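Local coordinates for uncharacterized protein MJ0327 (Methanocaldococcus jannaschii DSM 2661, PDB 2QTD), which is of unknown function but adopts a ribonuclease H-like fold and belongs to the dinitrogenase iron-molybdenum cofactor family, some of whose members bind that cofactor, at residues A[3-8]-A[57-62]; A[24-29]-A[40-45]; A[77-82]-A[100-105]. All blocks are in the same frame, centred on the assembly; numbering follows the deposited sequence.

Contact 1: residues A[3-8]-A[57-62]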
ATOM      1  N   ILE A   3       7.712   3.954  14.187  1.00 39.70           N
ATOM      2  CA  ILE A   3       6.477   3.549  13.531  1.00 37.10           C
ATOM      3  C   ILE A   3       6.080   2.087  13.874  1.00 31.88           C
ATOM      4  O   ILE A   3       6.932   1.165  13.831  1.00 31.10           O
ATOM      5  CB  ILE A   3       6.414   3.940  11.993  1.00 37.11           C
ATOM      6  CG1 ILE A   3       7.109   2.979  11.053  1.00 43.33           C
ATOM      7  CG2 ILE A   3       6.956   5.372  11.764  1.00 42.50           C
ATOM      8  CD1 ILE A   3       6.533   3.075   9.622  1.00 32.60           C
ATOM      9  N   ASN A   4       4.813   1.960  14.275  1.00 30.12           N
ATOM     10  CA  ASN A   4       4.101   0.709  14.457  0.50 30.33           C
ATOM     11  C   ASN A   4       2.852   0.697  13.543  1.00 29.96           C
ATOM     12  O   ASN A   4       1.785   1.184  14.001  1.00 30.78           O
ATOM     13  CB  ASN A   4       3.661   0.631  15.924  0.50 31.24           C
ATOM     14  CG  ASN A   4       4.834   0.695  16.894  0.50 32.04           C
ATOM     15  OD1 ASN A   4       5.025   1.685  17.615  0.50 35.61           O
ATOM     16  ND2 ASN A   4       5.607  -0.367  16.930  0.50 26.87           N
HETATM   17  N   MSE A   5       2.945   0.194  12.299  1.00 27.48           N
HETATM   18  CA  MSE A   5       1.873   0.349  11.301  0.50 27.02           C
HETATM   19  C   MSE A   5       1.712  -0.861  10.391  1.00 25.29           C
HETATM   20  O   MSE A   5       2.647  -1.609  10.188  1.00 24.37           O
HETATM   21  CB  MSE A   5       2.186   1.559  10.413  0.50 28.04           C
HETATM   22  CG  MSE A   5       2.110   2.919  11.116  0.50 25.15           C
HETATM   23 SE   MSE A   5       2.538   4.267   9.802  0.37 28.52          SE
HETATM   24  CE  MSE A   5       0.785   4.638   9.053  0.50 22.28           C
ATOM     25  N   LYS A   6       0.527  -0.992   9.801  1.00 23.59           N
ATOM     26  CA  LYS A   6       0.254  -1.967   8.764  1.00 20.81           C
ATOM     27  C   LYS A   6       0.090  -1.172   7.442  1.00 16.07           C
ATOM     28  O   LYS A   6      -0.653  -0.202   7.403  1.00 18.40           O
ATOM     29  CB  LYS A   6      -1.036  -2.733   9.094  1.00 18.40           C
ATOM     30  CG  LYS A   6      -1.393  -3.831   8.135  1.00 26.49           C
ATOM     31  CD  LYS A   6      -2.763  -4.461   8.403  1.00 25.62           C
ATOM     32  CE  LYS A   6      -2.886  -5.080   9.771  1.00 31.31           C
ATOM     33  NZ  LYS A   6      -4.062  -6.018   9.873  1.00 26.17           N
ATOM     34  N   VAL A   7       0.825  -1.590   6.412  1.00 15.73           N
ATOM     35  CA  VAL A   7       0.851  -0.868   5.131  1.00 17.37           C
ATOM     36  C   VAL A   7       0.500  -1.839   4.022  1.00 17.00           C
ATOM     37  O   VAL A   7       1.051  -2.949   3.946  1.00 16.41           O
ATOM     38  CB  VAL A   7       2.219  -0.232   4.845  1.00 17.55           C
ATOM     39  CG1 VAL A   7       2.162   0.598   3.537  1.00 18.36           C
ATOM     40  CG2 VAL A   7       2.725   0.621   6.079  1.00 16.84           C
ATOM     41  N   ALA A   8      -0.445  -1.449   3.196  1.00 16.86           N
ATOM     42  CA  ALA A   8      -0.752  -2.228   1.945  1.00 17.93           C
ATOM     43  C   ALA A   8      -0.054  -1.642   0.694  1.00 21.57           C
ATOM     44  O   ALA A   8      -0.151  -0.454   0.408  1.00 21.13           O
ATOM     45  CB  ALA A   8      -2.266  -2.343   1.755  1.00 20.31           C
ATOM     46  N   VAL A  57      -5.749  -1.382   7.456  1.00 23.74           N
ATOM     47  CA  VAL A  57      -4.366  -0.924   7.279  1.00 19.71           C
ATOM     48  C   VAL A  57      -4.277   0.552   7.699  1.00 20.07           C
ATOM     49  O   VAL A  57      -5.294   1.272   7.771  1.00 19.04           O
ATOM     50  CB  VAL A  57      -3.789  -1.183   5.838  1.00 21.74           C
ATOM     51  CG1 VAL A  57      -3.902  -2.682   5.464  1.00 21.11           C
ATOM     52  CG2 VAL A  57      -4.439  -0.261   4.770  1.00 21.55           C
ATOM     53  N   ASN A  58      -3.086   0.982   8.041  1.00 20.06           N
ATOM     54  CA  ASN A  58      -2.832   2.387   8.360  1.00 22.10           C
ATOM     55  C   ASN A  58      -2.557   3.225   7.094  1.00 18.77           C
ATOM     56  O   ASN A  58      -2.779   4.442   7.093  1.00 22.81           O
ATOM     57  CB  ASN A  58      -1.668   2.533   9.349  1.00 22.74           C
ATOM     58  CG  ASN A  58      -1.886   1.781  10.654  1.00 22.24           C
ATOM     59  OD1 ASN A  58      -1.455   0.636  10.814  1.00 24.19           O
ATOM     60  ND2 ASN A  58      -2.586   2.421  11.592  1.00 31.67           N
ATOM     61  N   ALA A  59      -2.048   2.617   6.040  1.00 18.82           N
ATOM     62  CA  ALA A  59      -1.512   3.350   4.903  1.00 20.52           C
ATOM     63  C   ALA A  59      -1.520   2.452   3.700  1.00 17.65           C
ATOM     64  O   ALA A  59      -1.485   1.201   3.861  1.00 18.87           O
ATOM     65  CB  ALA A  59      -0.089   3.805   5.215  1.00 17.51           C
ATOM     66  N   ILE A  60      -1.584   3.064   2.500  1.00 18.09           N
ATOM     67  CA  ILE A  60      -1.411   2.392   1.217  1.00 18.84           C
ATOM     68  C   ILE A  60      -0.217   3.021   0.499  1.00 21.35           C
ATOM     69  O   ILE A  60      -0.066   4.242   0.575  1.00 22.43           O
ATOM     70  CB  ILE A  60      -2.707   2.507   0.346  1.00 18.89           C
ATOM     71  CG1 ILE A  60      -3.826   1.636   0.888  1.00 20.28           C
ATOM     72  CG2 ILE A  60      -2.445   2.124  -1.130  1.00 20.56           C
ATOM     73  CD1 ILE A  60      -5.276   1.991   0.375  1.00 20.43           C
ATOM     74  N   ILE A  61       0.580   2.215  -0.210  1.00 21.36           N
ATOM     75  CA  ILE A  61       1.634   2.667  -1.150  1.00 17.93           C
ATOM     76  C   ILE A  61       1.209   2.164  -2.506  1.00 18.16           C
ATOM     77  O   ILE A  61       0.978   0.981  -2.683  1.00 19.23           O
ATOM     78  CB  ILE A  61       3.022   2.230  -0.772  1.00 19.59           C
ATOM     79  CG1 ILE A  61       3.409   2.745   0.601  1.00 19.34           C
ATOM     80  CG2 ILE A  61       4.054   2.668  -1.808  1.00 20.36           C
ATOM     81  CD1 ILE A  61       4.760   2.144   1.083  1.00 21.11           C
ATOM     82  N   CYS A  62       1.061   3.106  -3.440  1.00 19.12           N
ATOM     83  CA  CYS A  62       0.747   2.811  -4.831  1.00 19.70           C
ATOM     84  C   CYS A  62       1.273   3.928  -5.744  1.00 19.61           C
ATOM     85  O   CYS A  62       1.717   4.949  -5.288  1.00 18.88           O
ATOM     86  CB  CYS A  62      -0.762   2.636  -5.012  1.00 19.97           C
ATOM     87  SG  CYS A  62      -1.741   4.163  -4.690  1.00 21.76           S
TER
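Lys6 O is shared by two backbone amides of the facing segment. Asn58 N approaches to 2.8 Å, whereas the bond from Ala59 N is weak at 3.4 Å. Asn58 also returns a bond from its side chain: OD1 accepts Lys6 N at 2.8 Å, almost straight at 172°, with the donor slightly out of the amide plane. Its CG lies beside its own backbone N (chi1 -58°), which brings OD1 round to Lys6, and both peptide polar groups of Lys6 are thus engaged by Asn58. Replacing Asn58 with an alanine removes OD1 and would probably leave Lys6 N without its mate at this end of the strand pair. Farther on, the pairing becomes a short parallel ladder, Val7 opposite Ala59 and Ala8 opposite Ile60: Ala8 N meets Ala59 O at 2.9 Å, and Ala8 O takes Ile61 N at 2.8 Å.

The side chains add apolar packing. The aliphatic stem of Lys6 crosses Val57 at about a right angle, CD lying 3.6 Å from Val57 CG1, while its NZ leads off to a salt bridge with Glu55. Val7 CG1 touches Ile61 CG1 at 3.8 Å.

Strand 5-11 is the middle strand of the five-stranded sheet and 59-62 its parallel neighbour. Strand 25-32 continues it beyond Val7, strand 78-81 pairs beyond Ile60, and Phe94 of helix 87-95 packs on Val7.

Contact 2: residues A[24-29]-A[40-45]; sequences KYFLIV and KVIFND
Phe43 turns the edge of its ring to Lys24 O, which lies near the ring plane, 3.7 Å from CD1; one face carries Val41 CG1, offset toward the rim. That same methyl reaches Tyr25 obliquely, at 3.7 Å from CD2, and so is shared by the two rings. Tyr25 CG stands between its own backbone N and carbonyl carbon (chi1 69°), a placement that brings the ring across Val41 at an oblique angle. Among the residues on the other side of the sheet, the Phe26 ring and the Asn44 amide are inclined by 58°, with CZ 3.5 Å from OD1. Beside Phe26, Ile28 CG1 and Ile42 CD1 pack at 3.8 Å.

The frame beneath is the antiparallel hairpin of strands 25-32 and 35-43. Phe26 and Ile42 exchange both backbone bonds, and Ile28 N gives Lys40 O a 2.8 Å bond at 178°; the return bond from Lys40 N is weak. Where the pairing ends, Asn44 N reaches Lys24 O at 3.0 Å from above the carbonyl plane.

Asn44 OD1 also accepts from Lys49 NZ, and ND2 donates to Glu21 O and Cys23 O. The amide beside Phe26 is therefore fixed in rotation by partners of its own, with its oxygen probably polarised by the lysine.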
ATOM      1  N   LYS A  24      -1.630  -7.372  -9.304  1.00 17.74           N
ATOM      2  CA  LYS A  24      -1.904  -8.813  -9.100  1.00 18.60           C
ATOM      3  C   LYS A  24      -2.329  -9.092  -7.680  1.00 19.52           C
ATOM      4  O   LYS A  24      -3.257  -9.878  -7.429  1.00 19.28           O
ATOM      5  CB  LYS A  24      -0.677  -9.650  -9.528  1.00 18.41           C
ATOM      6  CG  LYS A  24      -0.798 -11.169  -9.312  1.00 18.46           C
ATOM      7  CD  LYS A  24      -1.902 -11.786 -10.207  1.00 17.37           C
ATOM      8  CE  LYS A  24      -2.261 -13.248  -9.823  1.00 15.87           C
ATOM      9  NZ  LYS A  24      -3.226 -13.821 -10.816  1.00 16.76           N
ATOM     10  N   TYR A  25      -1.658  -8.441  -6.721  1.00 18.60           N
ATOM     11  CA  TYR A  25      -1.928  -8.660  -5.287  1.00 19.86           C
ATOM     12  C   TYR A  25      -1.535  -7.443  -4.489  1.00 21.20           C
ATOM     13  O   TYR A  25      -0.784  -6.597  -4.999  1.00 18.15           O
ATOM     14  CB  TYR A  25      -1.224  -9.916  -4.731  1.00 20.01           C
ATOM     15  CG  TYR A  25       0.291  -9.819  -4.636  1.00 19.77           C
ATOM     16  CD1 TYR A  25       1.072 -10.041  -5.742  1.00 18.43           C
ATOM     17  CD2 TYR A  25       0.945  -9.547  -3.446  1.00 18.92           C
ATOM     18  CE1 TYR A  25       2.482  -9.967  -5.678  1.00 20.37           C
ATOM     19  CE2 TYR A  25       2.355  -9.466  -3.382  1.00 21.46           C
ATOM     20  CZ  TYR A  25       3.102  -9.682  -4.493  1.00 23.11           C
ATOM     21  OH  TYR A  25       4.480  -9.625  -4.476  1.00 23.75           O
ATOM     22  N   PHE A  26      -2.086  -7.355  -3.266  1.00 18.91           N
ATOM     23  CA  PHE A  26      -1.726  -6.403  -2.225  1.00 19.34           C
ATOM     24  C   PHE A  26      -0.795  -7.126  -1.277  1.00 18.80           C
ATOM     25  O   PHE A  26      -1.091  -8.258  -0.809  1.00 18.56           O
ATOM     26  CB  PHE A  26      -2.944  -5.900  -1.465  1.00 22.77           C
ATOM     27  CG  PHE A  26      -4.019  -5.373  -2.356  1.00 24.52           C
ATOM     28  CD1 PHE A  26      -3.850  -4.143  -2.975  1.00 24.75           C
ATOM     29  CD2 PHE A  26      -5.180  -6.086  -2.552  1.00 28.36           C
ATOM     30  CE1 PHE A  26      -4.858  -3.647  -3.817  1.00 27.87           C
ATOM     31  CE2 PHE A  26      -6.199  -5.591  -3.381  1.00 33.16           C
ATOM     32  CZ  PHE A  26      -6.025  -4.383  -4.007  1.00 26.88           C
ATOM     33  N   LEU A  27       0.393  -6.556  -1.102  1.00 17.25           N
ATOM     34  CA  LEU A  27       1.323  -6.976  -0.061  1.00 17.67           C
ATOM     35  C   LEU A  27       0.992  -6.227   1.242  1.00 21.26           C
ATOM     36  O   LEU A  27       1.096  -4.985   1.301  1.00 19.57           O
ATOM     37  CB  LEU A  27       2.764  -6.750  -0.510  1.00 18.12           C
ATOM     38  CG  LEU A  27       3.880  -7.154   0.493  1.00 19.88           C
ATOM     39  CD1 LEU A  27       3.893  -8.679   0.673  1.00 22.07           C
ATOM     40  CD2 LEU A  27       5.213  -6.712  -0.037  1.00 21.53           C
ATOM     41  N   ILE A  28       0.613  -6.976   2.293  1.00 19.32           N
ATOM     42  CA  ILE A  28       0.303  -6.391   3.592  1.00 19.74           C
ATOM     43  C   ILE A  28       1.557  -6.543   4.464  1.00 20.17           C
ATOM     44  O   ILE A  28       1.990  -7.656   4.770  1.00 22.10           O
ATOM     45  CB  ILE A  28      -0.944  -7.023   4.245  1.00 19.45           C
ATOM     46  CG1 ILE A  28      -2.155  -7.104   3.315  1.00 22.31           C
ATOM     47  CG2 ILE A  28      -1.310  -6.308   5.519  1.00 19.44           C
ATOM     48  CD1 ILE A  28      -2.543  -5.808   2.651  1.00 19.29           C
ATOM     49  N   VAL A  29       2.157  -5.412   4.816  1.00 20.00           N
ATOM     50  CA  VAL A  29       3.363  -5.425   5.636  0.50 20.18           C
ATOM     51  C   VAL A  29       3.086  -4.810   6.986  1.00 21.16           C
ATOM     52  O   VAL A  29       2.495  -3.738   7.100  1.00 20.45           O
ATOM     53  CB  VAL A  29       4.588  -4.757   4.962  0.50 21.26           C
ATOM     54  CG1 VAL A  29       5.021  -5.516   3.717  0.50 21.70           C
ATOM     55  CG2 VAL A  29       4.332  -3.317   4.637  0.50 24.00           C
ATOM     56  N   LYS A  40       2.084 -10.605   4.066  1.00 22.76           N
ATOM     57  CA  LYS A  40       0.972 -11.409   3.657  1.00 22.77           C
ATOM     58  C   LYS A  40       0.505 -10.958   2.235  1.00 19.27           C
ATOM     59  O   LYS A  40       0.453  -9.756   1.931  1.00 18.88           O
ATOM     60  CB  LYS A  40      -0.155 -11.260   4.666  1.00 22.47           C
ATOM     61  CG  LYS A  40      -1.339 -12.152   4.378  1.00 29.23           C
ATOM     62  CD  LYS A  40      -2.272 -12.287   5.551  1.00 28.74           C
ATOM     63  CE  LYS A  40      -3.190 -11.113   5.707  1.00 23.08           C
ATOM     64  NZ  LYS A  40      -4.399 -11.401   6.557  1.00 21.90           N
ATOM     65  N   VAL A  41       0.172 -11.945   1.396  1.00 18.87           N
ATOM     66  CA  VAL A  41      -0.391 -11.700   0.066  1.00 20.63           C
ATOM     67  C   VAL A  41      -1.907 -11.777   0.085  1.00 19.93           C
ATOM     68  O   VAL A  41      -2.479 -12.762   0.573  1.00 22.07           O
ATOM     69  CB  VAL A  41       0.144 -12.743  -0.875  1.00 20.05           C
ATOM     70  CG1 VAL A  41      -0.547 -12.690  -2.233  1.00 24.26           C
ATOM     71  CG2 VAL A  41       1.664 -12.577  -0.967  1.00 19.28           C
ATOM     72  N   ILE A  42      -2.545 -10.742  -0.441  1.00 20.37           N
ATOM     73  CA  ILE A  42      -3.998 -10.749  -0.695  1.00 21.64           C
ATOM     74  C   ILE A  42      -4.185 -10.546  -2.209  1.00 22.89           C
ATOM     75  O   ILE A  42      -3.875  -9.480  -2.740  1.00 20.55           O
ATOM     76  CB  ILE A  42      -4.772  -9.680   0.123  1.00 21.58           C
ATOM     77  CG1 ILE A  42      -4.664  -9.886   1.663  1.00 22.03           C
ATOM     78  CG2 ILE A  42      -6.244  -9.676  -0.302  1.00 23.39           C
ATOM     79  CD1 ILE A  42      -5.451  -8.883   2.520  1.00 23.40           C
ATOM     80  N   PHE A  43      -4.688 -11.559  -2.905  1.00 22.56           N
ATOM     81  CA  PHE A  43      -4.900 -11.400  -4.365  1.00 22.31           C
ATOM     82  C   PHE A  43      -5.950 -10.347  -4.673  1.00 21.99           C
ATOM     83  O   PHE A  43      -6.892 -10.179  -3.918  1.00 24.80           O
ATOM     84  CB  PHE A  43      -5.169 -12.751  -5.030  1.00 23.52           C
ATOM     85  CG  PHE A  43      -3.947 -13.621  -5.083  1.00 17.87           C
ATOM     86  CD1 PHE A  43      -2.826 -13.206  -5.794  1.00 21.86           C
ATOM     87  CD2 PHE A  43      -3.887 -14.815  -4.362  1.00 23.95           C
ATOM     88  CE1 PHE A  43      -1.683 -13.976  -5.853  1.00 25.70           C
ATOM     89  CE2 PHE A  43      -2.737 -15.614  -4.387  1.00 24.53           C
ATOM     90  CZ  PHE A  43      -1.621 -15.190  -5.119  1.00 22.04           C
ATOM     91  N   ASN A  44      -5.720  -9.565  -5.722  1.00 19.92           N
ATOM     92  CA  ASN A  44      -6.635  -8.505  -6.141  1.00 19.06           C
ATOM     93  C   ASN A  44      -7.771  -9.091  -6.999  1.00 19.49           C
ATOM     94  O   ASN A  44      -7.897  -8.790  -8.192  1.00 21.26           O
ATOM     95  CB  ASN A  44      -5.859  -7.452  -6.921  1.00 18.84           C
ATOM     96  CG  ASN A  44      -6.696  -6.249  -7.278  1.00 21.81           C
ATOM     97  OD1 ASN A  44      -7.744  -5.972  -6.646  1.00 22.77           O
ATOM     98  ND2 ASN A  44      -6.239  -5.518  -8.279  1.00 19.91           N
ATOM     99  N   ASP A  45      -8.597  -9.930  -6.376  1.00 21.92           N
ATOM    100  CA  ASP A  45      -9.790 -10.495  -7.029  1.00 23.14           C
ATOM    101  C   ASP A  45     -10.994  -9.942  -6.274  1.00 26.25           C
ATOM    102  O   ASP A  45     -10.814  -9.087  -5.411  1.00 25.15           O
ATOM    103  CB  ASP A  45      -9.727 -12.027  -7.134  1.00 25.93           C
ATOM    104  CG  ASP A  45      -9.557 -12.746  -5.794  1.00 31.11           C
ATOM    105  OD1 ASP A  45      -9.812 -12.153  -4.746  1.00 27.55           O
ATOM    106  OD2 ASP A  45      -9.145 -13.929  -5.803  1.00 35.16           O
TER

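Contact 3: residues A[77-82]-A[100-105]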
ATOM      1  N   ILE A  77      -7.586   6.127   5.695  1.00 29.82           N
ATOM      2  CA  ILE A  77      -6.218   5.628   5.355  1.00 30.86           C
ATOM      3  C   ILE A  77      -5.467   6.774   4.651  1.00 29.50           C
ATOM      4  O   ILE A  77      -6.044   7.535   3.880  1.00 29.25           O
ATOM      5  CB  ILE A  77      -6.310   4.343   4.434  1.00 29.28           C
ATOM      6  CG1 ILE A  77      -7.139   3.244   5.118  1.00 37.18           C
ATOM      7  CG2 ILE A  77      -4.950   3.716   3.997  1.00 22.65           C
ATOM      8  CD1 ILE A  77      -7.223   1.970   4.329  1.00 32.36           C
ATOM      9  N   GLU A  78      -4.192   6.906   4.969  1.00 26.05           N
ATOM     10  CA  GLU A  78      -3.285   7.791   4.248  1.00 26.35           C
ATOM     11  C   GLU A  78      -2.689   7.037   3.086  1.00 22.83           C
ATOM     12  O   GLU A  78      -2.270   5.912   3.251  1.00 23.32           O
ATOM     13  CB  GLU A  78      -2.198   8.239   5.193  1.00 28.64           C
ATOM     14  CG  GLU A  78      -2.789   9.010   6.374  1.00 35.58           C
ATOM     15  CD  GLU A  78      -1.748   9.409   7.354  1.00 50.13           C
ATOM     16  OE1 GLU A  78      -0.967   8.509   7.765  1.00 52.07           O
ATOM     17  OE2 GLU A  78      -1.714  10.617   7.703  1.00 51.89           O
ATOM     18  N   ILE A  79      -2.648   7.666   1.908  1.00 19.71           N
ATOM     19  CA  ILE A  79      -2.277   7.031   0.644  1.00 20.44           C
ATOM     20  C   ILE A  79      -1.019   7.725   0.157  1.00 18.17           C
ATOM     21  O   ILE A  79      -1.010   8.950  -0.031  1.00 18.05           O
ATOM     22  CB  ILE A  79      -3.408   7.091  -0.415  1.00 20.30           C
ATOM     23  CG1 ILE A  79      -4.706   6.495   0.193  1.00 26.02           C
ATOM     24  CG2 ILE A  79      -2.992   6.350  -1.651  1.00 20.63           C
ATOM     25  CD1 ILE A  79      -5.882   6.563  -0.694  1.00 22.10           C
ATOM     26  N   TYR A  80       0.040   6.943  -0.028  1.00 19.95           N
ATOM     27  CA  TYR A  80       1.372   7.484  -0.348  1.00 20.79           C
ATOM     28  C   TYR A  80       1.778   7.048  -1.737  1.00 20.60           C
ATOM     29  O   TYR A  80       1.431   5.949  -2.193  1.00 22.57           O
ATOM     30  CB  TYR A  80       2.407   7.001   0.644  1.00 20.24           C
ATOM     31  CG  TYR A  80       2.231   7.577   2.006  1.00 19.11           C
ATOM     32  CD1 TYR A  80       2.743   8.817   2.316  1.00 20.36           C
ATOM     33  CD2 TYR A  80       1.418   6.938   2.932  1.00 19.52           C
ATOM     34  CE1 TYR A  80       2.553   9.365   3.572  1.00 22.06           C
ATOM     35  CE2 TYR A  80       1.197   7.503   4.185  1.00 21.71           C
ATOM     36  CZ  TYR A  80       1.760   8.705   4.485  1.00 23.19           C
ATOM     37  OH  TYR A  80       1.570   9.273   5.736  1.00 22.55           O
ATOM     38  N   HIS A  81       2.525   7.899  -2.427  1.00 19.03           N
ATOM     39  CA  HIS A  81       2.940   7.637  -3.796  1.00 18.12           C
ATOM     40  C   HIS A  81       4.293   6.928  -3.840  1.00 17.78           C
ATOM     41  O   HIS A  81       5.291   7.408  -3.280  1.00 20.56           O
ATOM     42  CB  HIS A  81       3.045   8.949  -4.569  1.00 19.04           C
ATOM     43  CG  HIS A  81       3.250   8.732  -6.036  1.00 18.63           C
ATOM     44  ND1 HIS A  81       4.459   8.972  -6.656  1.00 34.09           N
ATOM     45  CD2 HIS A  81       2.417   8.274  -6.990  1.00 28.23           C
ATOM     46  CE1 HIS A  81       4.354   8.666  -7.940  1.00 33.28           C
ATOM     47  NE2 HIS A  81       3.127   8.233  -8.165  1.00 23.34           N
ATOM     48  N   ALA A  82       4.318   5.749  -4.452  1.00 19.93           N
ATOM     49  CA  ALA A  82       5.555   5.010  -4.677  1.00 20.60           C
ATOM     50  C   ALA A  82       6.494   5.713  -5.611  1.00 21.17           C
ATOM     51  O   ALA A  82       6.045   6.393  -6.544  1.00 22.05           O
ATOM     52  CB  ALA A  82       5.269   3.632  -5.222  1.00 21.44           C
ATOM     53  N   SER A 100       5.656  10.972  -0.507  1.00 20.70           N
ATOM     54  CA  SER A 100       4.621  12.004  -0.597  0.70 18.49           C
ATOM     55  C   SER A 100       3.232  11.410  -0.466  1.00 19.82           C
ATOM     56  O   SER A 100       2.973  10.279  -0.929  1.00 19.37           O
ATOM     57  CB  SER A 100       4.741  12.700  -1.920  0.70 19.71           C
ATOM     58  OG  SER A 100       5.947  13.355  -1.938  0.70 17.83           O
ATOM     59  N   LYS A 101       2.353  12.155   0.197  1.00 18.39           N
ATOM     60  CA  LYS A 101       0.971  11.759   0.446  1.00 20.45           C
ATOM     61  C   LYS A 101       0.117  12.238  -0.721  1.00 20.46           C
ATOM     62  O   LYS A 101       0.174  13.419  -1.121  1.00 19.90           O
ATOM     63  CB  LYS A 101       0.521  12.358   1.803  1.00 22.04           C
ATOM     64  CG  LYS A 101      -0.828  11.890   2.331  1.00 33.10           C
ATOM     65  CD  LYS A 101      -1.086  12.480   3.732  1.00 33.60           C
ATOM     66  CE  LYS A 101      -2.370  11.935   4.324  1.00 37.60           C
ATOM     67  NZ  LYS A 101      -2.547  12.415   5.751  1.00 43.98           N
ATOM     68  N   ILE A 102      -0.659  11.327  -1.295  1.00 21.49           N
ATOM     69  CA  ILE A 102      -1.502  11.661  -2.434  1.00 23.68           C
ATOM     70  C   ILE A 102      -2.660  12.518  -1.956  1.00 22.08           C
ATOM     71  O   ILE A 102      -3.347  12.171  -1.011  1.00 22.77           O
ATOM     72  CB  ILE A 102      -1.985  10.389  -3.161  1.00 21.41           C
ATOM     73  CG1 ILE A 102      -0.802   9.634  -3.788  1.00 21.04           C
ATOM     74  CG2 ILE A 102      -3.092  10.777  -4.225  1.00 23.18           C
ATOM     75  CD1 ILE A 102      -1.116   8.235  -4.392  1.00 28.39           C
ATOM     76  N   SER A 103      -2.859  13.689  -2.582  1.00 26.15           N
ATOM     77  CA  SER A 103      -4.001  14.578  -2.267  1.00 23.91           C
ATOM     78  C   SER A 103      -5.144  14.521  -3.301  1.00 23.27           C
ATOM     79  O   SER A 103      -6.284  14.854  -2.971  1.00 24.19           O
ATOM     80  CB  SER A 103      -3.547  16.021  -2.151  1.00 26.13           C
ATOM     81  OG  SER A 103      -2.666  16.266  -3.191  1.00 30.08           O
ATOM     82  N   ASN A 104      -4.815  14.195  -4.540  1.00 23.69           N
ATOM     83  CA  ASN A 104      -5.805  13.964  -5.579  1.00 27.59           C
ATOM     84  C   ASN A 104      -5.193  12.928  -6.461  1.00 29.13           C
ATOM     85  O   ASN A 104      -4.001  13.002  -6.748  1.00 31.49           O
ATOM     86  CB  ASN A 104      -6.091  15.210  -6.440  1.00 28.10           C
ATOM     87  CG  ASN A 104      -6.859  16.272  -5.695  1.00 28.22           C
ATOM     88  OD1 ASN A 104      -6.302  17.300  -5.318  1.00 30.06           O
ATOM     89  ND2 ASN A 104      -8.126  16.000  -5.419  1.00 24.57           N
ATOM     90  N   PRO A 105      -6.003  11.978  -6.933  1.00 32.80           N
ATOM     91  CA  PRO A 105      -5.443  10.981  -7.819  1.00 34.39           C
ATOM     92  C   PRO A 105      -5.173  11.539  -9.224  1.00 34.43           C
ATOM     93  O   PRO A 105      -4.514  10.866 -10.013  1.00 35.99           O
ATOM     94  CB  PRO A 105      -6.520   9.900  -7.831  1.00 33.67           C
ATOM     95  CG  PRO A 105      -7.761  10.582  -7.536  1.00 36.74           C
ATOM     96  CD  PRO A 105      -7.450  11.778  -6.715  1.00 35.53           C
ATOM     97  OXT PRO A 105      -5.548  12.672  -9.585  1.00 29.62           O
TER
HETATM   98  O   HOH W   1      -3.645  10.510   1.432  1.00 31.13           O
HETATM   99  O   HOH W   2       6.338   9.786  -3.031  1.00 18.80           O
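Lys101 lies against Tyr80 in a single backbone bridge that brings the C-terminal tail alongside strand 78-81, the outermost strand on this flank of the ribonuclease H-like sheet. Two backbone bonds bracket the bridge: Ile102 N to Ile79 O at 2.7 Å, and His81 N to Ser100 O at 2.8 Å, the latter approaching at 170° to the carbonyl. Residue numbers rise along one segment as they fall along the other, so the local pairing is antiparallel.

The Lys101 side chain can be followed back along the strand. CB is 4.0 Å from Tyr80 CE1. CG, set anti to the amide nitrogen (chi1 -172°), comes within 3.8 Å of Ile79 O. The chain then runs fully extended, carrying CE to 3.6 Å from Glu78 CG. At the tip, NZ forms a salt bridge with Glu78 OE2 at 2.8 Å, meeting that oxygen on its anti side and 28° out of the carboxylate plane. The other carboxylate oxygen, OE1, receives a weak bond from Tyr80 OH, so the two oxygens of Glu78 have different partners.

Ile102 supplies the apolar share. Its CD1 touches Ile79 CG2 at 3.8 Å and also lies at the edge of the His81 imidazole. Ile102 O accepts from Tyr70 OH, tying the tail to helix 67-74 as well. Lys101 and Ile102 also touch a crystal neighbour, so lattice packing may influence their conformations. Water completes the seam beyond the bridge, where one molecule accepts from Ser100 N and donates to His81 O at 2.6 Å.

Overall arrangement
The three contacts all reach one mixed sheet, with contact 1 in its middle. Val7 N lies 2.8 Å from Val29 O, linking contact 1 to contact 2, and Tyr80 N lies 2.8 Å from Ile60 O, linking it to contact 3. Centre-to-centre separations are about 13 Å and 11 Å respectively. Contacts 2 and 3 fall on opposite sides of the chain's centre, about 19 Å apart between centres and about 9 Å between nearest atoms. Glu55 gives a second tie, its carboxylate pairing with Lys6 of contact 1 and Lys40 of contact 2. No cofactor lies at these contacts; tetraethylene glycol near Lys6, Lys24 and Tyr80 probably comes from crystallisation.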